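Local coordinates for protein ethyl acetate hydrolase (Pseudomonas veronii, PDB 5EFZ) that catalyses the hydrolysis of ethyl acetate to ethanol and acetate, a step in the degradation of short-chain methyl ketones such as 2-butanone, at residues P117-S129 and T268-R280. Residues are numbered along the deposited sequence; the frame is centred on the assembly and turned at random.
Sequences PGFANVRIGDDVS and TMAWKWQRGDVSR. With EDO (1,2-ethanediol), chain L.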
loop_
_atom_site.group_PDB
_atom_site.type_symbol
_atom_site.label_atom_id
_atom_site.label_comp_id
_atom_site.label_asym_id
_atom_site.label_seq_id
_atom_site.Cartn_x
_atom_site.Cartn_y
_atom_site.Cartn_z
ATOM N N PRO A 117 -13.119 15.289 -21.670
ATOM C CA PRO A 117 -11.717 15.644 -21.404
ATOM C C PRO A 117 -11.565 17.140 -21.183
ATOM O O PRO A 117 -10.571 17.570 -20.604
ATOM C CB PRO A 117 -10.979 15.243 -22.705
ATOM C CG PRO A 117 -11.903 14.392 -23.444
ATOM C CD PRO A 117 -13.292 14.740 -23.031
ATOM N N GLY A 118 -12.522 17.924 -21.673
ATOM C CA GLY A 118 -12.476 19.372 -21.488
ATOM C C GLY A 118 -12.824 19.873 -20.082
ATOM O O GLY A 118 -12.643 21.061 -19.799
ATOM N N PHE A 119 -13.323 18.994 -19.211
ATOM C CA PHE A 119 -13.797 19.441 -17.883
ATOM C C PHE A 119 -12.664 20.074 -17.085
ATOM O O PHE A 119 -11.505 19.667 -17.193
ATOM C CB PHE A 119 -14.411 18.293 -17.082
ATOM C CG PHE A 119 -15.345 18.764 -15.966
ATOM C CD1 PHE A 119 -16.567 19.363 -16.280
ATOM C CD2 PHE A 119 -14.985 18.621 -14.621
ATOM C CE1 PHE A 119 -17.453 19.813 -15.278
ATOM C CE2 PHE A 119 -15.874 19.052 -13.582
ATOM C CZ PHE A 119 -17.104 19.656 -13.916
ATOM N N ALA A 120 -12.995 21.097 -16.313
ATOM C CA ALA A 120 -11.975 21.899 -15.636
ATOM C C ALA A 120 -11.358 21.171 -14.448
ATOM O O ALA A 120 -11.922 20.208 -13.930
ATOM C CB ALA A 120 -12.577 23.238 -15.165
ATOM N N ASN A 121 -10.179 21.629 -14.032
ATOM C CA ASN A 121 -9.571 21.128 -12.810
ATOM C C ASN A 121 -10.285 21.787 -11.637
ATOM O O ASN A 121 -10.229 22.998 -11.494
ATOM C CB ASN A 121 -8.070 21.432 -12.797
ATOM C CG ASN A 121 -7.311 20.590 -13.795
ATOM O OD1 ASN A 121 -7.674 19.441 -14.050
ATOM N ND2 ASN A 121 -6.255 21.149 -14.356
ATOM N N VAL A 122 -10.988 20.981 -10.840
ATOM C CA VAL A 122 -11.762 21.489 -9.717
ATOM C C VAL A 122 -11.028 21.182 -8.399
ATOM O O VAL A 122 -10.471 20.088 -8.222
ATOM C CB VAL A 122 -13.166 20.871 -9.707
ATOM C CG1 VAL A 122 -14.000 21.393 -8.533
ATOM C CG2 VAL A 122 -13.883 21.172 -11.036
ATOM N N ARG A 123 -10.999 22.156 -7.497
ATOM C CA ARG A 123 -10.334 21.989 -6.211
ATOM C C ARG A 123 -11.358 21.816 -5.076
ATOM O O ARG A 123 -12.538 22.181 -5.223
ATOM C CB ARG A 123 -9.412 23.196 -5.901
ATOM C CG ARG A 123 -8.124 23.265 -6.763
ATOM C CD ARG A 123 -7.273 24.495 -6.376
ATOM N NE ARG A 123 -6.003 24.521 -7.127
ATOM C CZ ARG A 123 -4.879 23.907 -6.751
ATOM N NH1 ARG A 123 -4.832 23.198 -5.633
ATOM N NH2 ARG A 123 -3.789 24.014 -7.510
ATOM N N ILE A 124 -10.889 21.272 -3.953
ATOM C CA ILE A 124 -11.721 21.151 -2.749
ATOM C C ILE A 124 -12.369 22.500 -2.416
ATOM O O ILE A 124 -13.564 22.560 -2.085
ATOM C CB ILE A 124 -10.893 20.662 -1.555
ATOM C CG1 ILE A 124 -10.387 19.220 -1.793
ATOM C CG2 ILE A 124 -11.704 20.753 -0.244
ATOM C CD1 ILE A 124 -11.474 18.144 -1.783
ATOM N N GLY A 125 -11.601 23.584 -2.541
ATOM C CA GLY A 125 -12.143 24.907 -2.233
ATOM C C GLY A 125 -13.311 25.310 -3.134
ATOM O O GLY A 125 -14.207 26.066 -2.713
ATOM N N ASP A 126 -13.316 24.831 -4.383
ATOM C CA ASP A 126 -14.438 25.120 -5.277
ATOM C C ASP A 126 -15.713 24.439 -4.779
ATOM O O ASP A 126 -16.760 25.057 -4.772
ATOM C CB ASP A 126 -14.118 24.674 -6.722
ATOM C CG ASP A 126 -12.906 25.405 -7.308
ATOM O OD1 ASP A 126 -12.819 26.649 -7.161
ATOM O OD2 ASP A 126 -12.035 24.732 -7.931
ATOM N N ASP A 127 -15.637 23.166 -4.374
ATOM C CA ASP A 127 -16.786 22.507 -3.743
ATOM C C ASP A 127 -17.325 23.268 -2.531
ATOM O O ASP A 127 -18.544 23.464 -2.372
ATOM C CB ASP A 127 -16.415 21.094 -3.298
ATOM C CG ASP A 127 -16.380 20.109 -4.470
ATOM O OD1 ASP A 127 -17.453 19.833 -5.042
ATOM O OD2 ASP A 127 -15.292 19.593 -4.802
ATOM N N VAL A 128 -16.422 23.699 -1.665
ATOM C CA VAL A 128 -16.863 24.355 -0.419
ATOM C C VAL A 128 -17.502 25.700 -0.719
ATOM O O VAL A 128 -18.525 26.068 -0.125
ATOM C CB VAL A 128 -15.682 24.463 0.560
ATOM C CG1 VAL A 128 -16.038 25.318 1.824
ATOM C CG2 VAL A 128 -15.296 23.018 0.993
ATOM N N SER A 129 -16.933 26.430 -1.672
ATOM C CA SER A 129 -17.543 27.703 -2.071
ATOM C C SER A 129 -18.940 27.487 -2.673
ATOM O O SER A 129 -19.892 28.209 -2.331
ATOM C CB SER A 129 -16.633 28.451 -3.054
ATOM O OG SER A 129 -17.268 29.645 -3.499
ATOM N N THR A 268 -11.278 13.509 -12.403
ATOM C CA THR A 268 -11.596 14.820 -11.814
ATOM C C THR A 268 -11.496 14.757 -10.289
ATOM O O THR A 268 -10.917 15.640 -9.659
ATOM C CB THR A 268 -13.017 15.305 -12.220
ATOM O OG1 THR A 268 -13.076 15.398 -13.650
ATOM C CG2 THR A 268 -13.346 16.677 -11.654
ATOM N N MET A 269 -12.076 13.715 -9.704
ATOM C CA MET A 269 -12.074 13.603 -8.250
ATOM C C MET A 269 -10.675 13.282 -7.752
ATOM O O MET A 269 -10.254 13.796 -6.733
ATOM C CB MET A 269 -13.104 12.553 -7.803
ATOM C CG MET A 269 -14.577 13.072 -7.963
ATOM S SD MET A 269 -15.780 11.781 -7.513
ATOM C CE MET A 269 -15.713 10.715 -8.968
ATOM N N ALA A 270 -9.945 12.437 -8.485
ATOM C CA ALA A 270 -8.569 12.133 -8.133
ATOM C C ALA A 270 -7.650 13.379 -8.146
ATOM O O ALA A 270 -6.828 13.561 -7.229
ATOM C CB ALA A 270 -8.001 11.027 -9.098
ATOM N N TRP A 271 -7.760 14.215 -9.180
ATOM C CA TRP A 271 -6.930 15.433 -9.268
ATOM C C TRP A 271 -7.217 16.319 -8.055
ATOM O O TRP A 271 -6.322 16.927 -7.453
ATOM C CB TRP A 271 -7.236 16.210 -10.572
ATOM C CG TRP A 271 -6.311 17.388 -10.860
ATOM C CD1 TRP A 271 -5.200 17.390 -11.687
ATOM C CD2 TRP A 271 -6.451 18.723 -10.374
ATOM N NE1 TRP A 271 -4.643 18.651 -11.716
ATOM C CE2 TRP A 271 -5.394 19.484 -10.918
ATOM C CE3 TRP A 271 -7.376 19.354 -9.525
ATOM C CZ2 TRP A 271 -5.220 20.834 -10.627
ATOM C CZ3 TRP A 271 -7.199 20.703 -9.222
ATOM C CH2 TRP A 271 -6.137 21.429 -9.782
ATOM N N LYS A 272 -8.495 16.390 -7.722
ATOM C CA LYS A 272 -8.965 17.240 -6.634
ATOM C C LYS A 272 -8.395 16.720 -5.301
ATOM O O LYS A 272 -7.869 17.477 -4.479
ATOM C CB LYS A 272 -10.492 17.243 -6.598
ATOM C CG LYS A 272 -11.088 18.162 -5.529
ATOM C CD LYS A 272 -12.607 17.926 -5.377
ATOM C CE LYS A 272 -13.372 17.985 -6.706
ATOM N NZ LYS A 272 -14.847 17.890 -6.354
ATOM N N TRP A 273 -8.577 15.421 -5.097
ATOM C CA TRP A 273 -8.096 14.726 -3.903
ATOM C C TRP A 273 -6.597 14.974 -3.709
ATOM O O TRP A 273 -6.142 15.289 -2.601
ATOM C CB TRP A 273 -8.427 13.226 -4.062
ATOM C CG TRP A 273 -7.797 12.212 -3.119
ATOM C CD1 TRP A 273 -7.166 12.421 -1.911
ATOM C CD2 TRP A 273 -7.744 10.799 -3.365
ATOM N NE1 TRP A 273 -6.718 11.192 -1.401
ATOM C CE2 TRP A 273 -7.071 10.195 -2.279
ATOM C CE3 TRP A 273 -8.193 9.994 -4.417
ATOM C CZ2 TRP A 273 -6.842 8.803 -2.215
ATOM C CZ3 TRP A 273 -7.957 8.611 -4.356
ATOM C CH2 TRP A 273 -7.294 8.040 -3.260
ATOM N N GLN A 274 -5.818 14.831 -4.781
ATOM C CA GLN A 274 -4.368 15.043 -4.690
ATOM C C GLN A 274 -3.958 16.395 -4.110
ATOM O O GLN A 274 -2.876 16.540 -3.538
ATOM C CB GLN A 274 -3.741 14.939 -6.087
ATOM C CG GLN A 274 -3.589 13.517 -6.584
ATOM C CD GLN A 274 -2.881 13.469 -7.927
ATOM O OE1 GLN A 274 -3.243 14.208 -8.856
ATOM N NE2 GLN A 274 -1.849 12.613 -8.041
ATOM N N ARG A 275 -4.801 17.394 -4.323
ATOM C CA ARG A 275 -4.408 18.785 -4.044
ATOM C C ARG A 275 -5.124 19.431 -2.871
ATOM O O ARG A 275 -4.926 20.620 -2.619
ATOM C CB ARG A 275 -4.618 19.613 -5.309
ATOM C CG ARG A 275 -3.476 19.388 -6.320
ATOM C CD ARG A 275 -3.883 19.676 -7.740
ATOM N NE ARG A 275 -2.798 19.271 -8.649
ATOM C CZ ARG A 275 -2.642 18.027 -9.105
ATOM N NH1 ARG A 275 -3.501 17.065 -8.767
ATOM N NH2 ARG A 275 -1.614 17.737 -9.887
ATOM N N GLY A 276 -5.914 18.648 -2.134
ATOM C CA GLY A 276 -6.578 19.181 -0.930
ATOM C C GLY A 276 -5.531 19.822 -0.011
ATOM O O GLY A 276 -4.565 19.175 0.372
ATOM N N ASP A 277 -5.706 21.100 0.323
ATOM C CA ASP A 277 -4.692 21.847 1.055
ATOM C C ASP A 277 -5.284 23.142 1.632
ATOM O O ASP A 277 -5.375 24.145 0.935
ATOM C CB ASP A 277 -3.492 22.168 0.137
ATOM C CG ASP A 277 -2.424 22.978 0.837
ATOM O OD1 ASP A 277 -2.489 23.166 2.080
ATOM O OD2 ASP A 277 -1.507 23.444 0.138
ATOM N N VAL A 278 -5.692 23.117 2.902
ATOM C CA VAL A 278 -6.284 24.310 3.517
ATOM C C VAL A 278 -5.228 25.398 3.744
ATOM O O VAL A 278 -5.583 26.542 4.019
ATOM C CB VAL A 278 -6.970 23.989 4.888
ATOM C CG1 VAL A 278 -8.087 22.940 4.727
ATOM C CG2 VAL A 278 -5.933 23.493 5.931
ATOM N N SER A 279 -3.940 25.046 3.683
ATOM C CA SER A 279 -2.882 26.063 3.891
ATOM C C SER A 279 -2.756 27.020 2.701
ATOM O O SER A 279 -2.059 28.046 2.779
ATOM C CB SER A 279 -1.515 25.405 4.168
ATOM O OG SER A 279 -0.883 24.911 2.986
ATOM N N ARG A 280 -3.436 26.711 1.599
ATOM C CA ARG A 280 -3.533 27.684 0.512
ATOM C C ARG A 280 -4.132 29.016 1.010
ATOM O O ARG A 280 -3.873 30.073 0.444
ATOM C CB ARG A 280 -4.362 27.116 -0.649
ATOM C CG ARG A 280 -3.657 25.952 -1.349
ATOM C CD ARG A 280 -4.544 25.309 -2.413
ATOM N NE ARG A 280 -4.775 26.207 -3.547
ATOM C CZ ARG A 280 -3.917 26.384 -4.550
ATOM N NH1 ARG A 280 -2.740 25.752 -4.557
ATOM N NH2 ARG A 280 -4.234 27.210 -5.536
HETATM C C1 EDO L . -11.947 15.267 -17.098
HETATM O O1 EDO L . -11.122 14.633 -16.086
HETATM C C2 EDO L . -11.360 16.559 -17.692
HETATM O O2 EDO L . -10.329 17.206 -16.918
HETATM O O HOH W 1 -11.406 17.465 -14.535
HETATM O O HOH W 2 -10.459 18.178 -10.592
HETATM O O HOH W 3 -6.681 22.397 -3.589
HETATM O O HOH W 4 -8.198 20.200 -4.373
#
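Asn121 lays its side chain over one face of the Trp271 indole: CB stands 3.5 Å from the centroid of the six-membered ring, a CH-pi contact, and the amide stacks on the ring with the planes 7° apart. On the opposite face lies Arg275, whose NH1 donates to Trp271 O. The indole reaches this place because its CG is anti to the backbone N (chi1 -172°), and its edge then meets Val122 O and Arg123 CG, the latter 3.7 Å from CZ3. With an alanine in place of Trp271, the Asn121 amide would probably lose the surface it stacks on and be freer to turn, and the face of the Arg275 guanidinium would lose its cover.

Farther along, the guanidinium groups of Arg123 and Arg280 stack flat, centres 3.5 Å apart and planes 9° from parallel. Glu37 pairs with Arg123 and Glu36 with Arg280, which probably offsets the repulsion of the like charges. A water accepts from Arg123 NH1 and donates to Arg275 O.

Lys272 runs inward beside Val122 and crosses Ile124, its CG 3.8 Å from Ile124 CD1. A bend at chi3 brings NZ to the buried carboxylate of Asp127 in a salt bridge modelled as very short, 2.3 Å to OD2. Gln98 OE1 and the Ile99 carbonyl also accept from NZ, while Ile99 N donates to Asp127 OD1.

Two further waters link Val122 N to Thr268 O and Ile124 N to Lys272 O. The contact thus joins loop 119-123 and the first turn of helix 124-139 to helix 263-274 and the residues that follow it in this alpha/beta hydrolase, with Ile124 about 9 Å from the probable nucleophile Ser151, side chain to side chain. Its chemistry is graded: a buried charge pair also bonded by the Gln98 side chain and Ile99 backbone, waters bridging the two backbones, and stacked flat groups toward the surface.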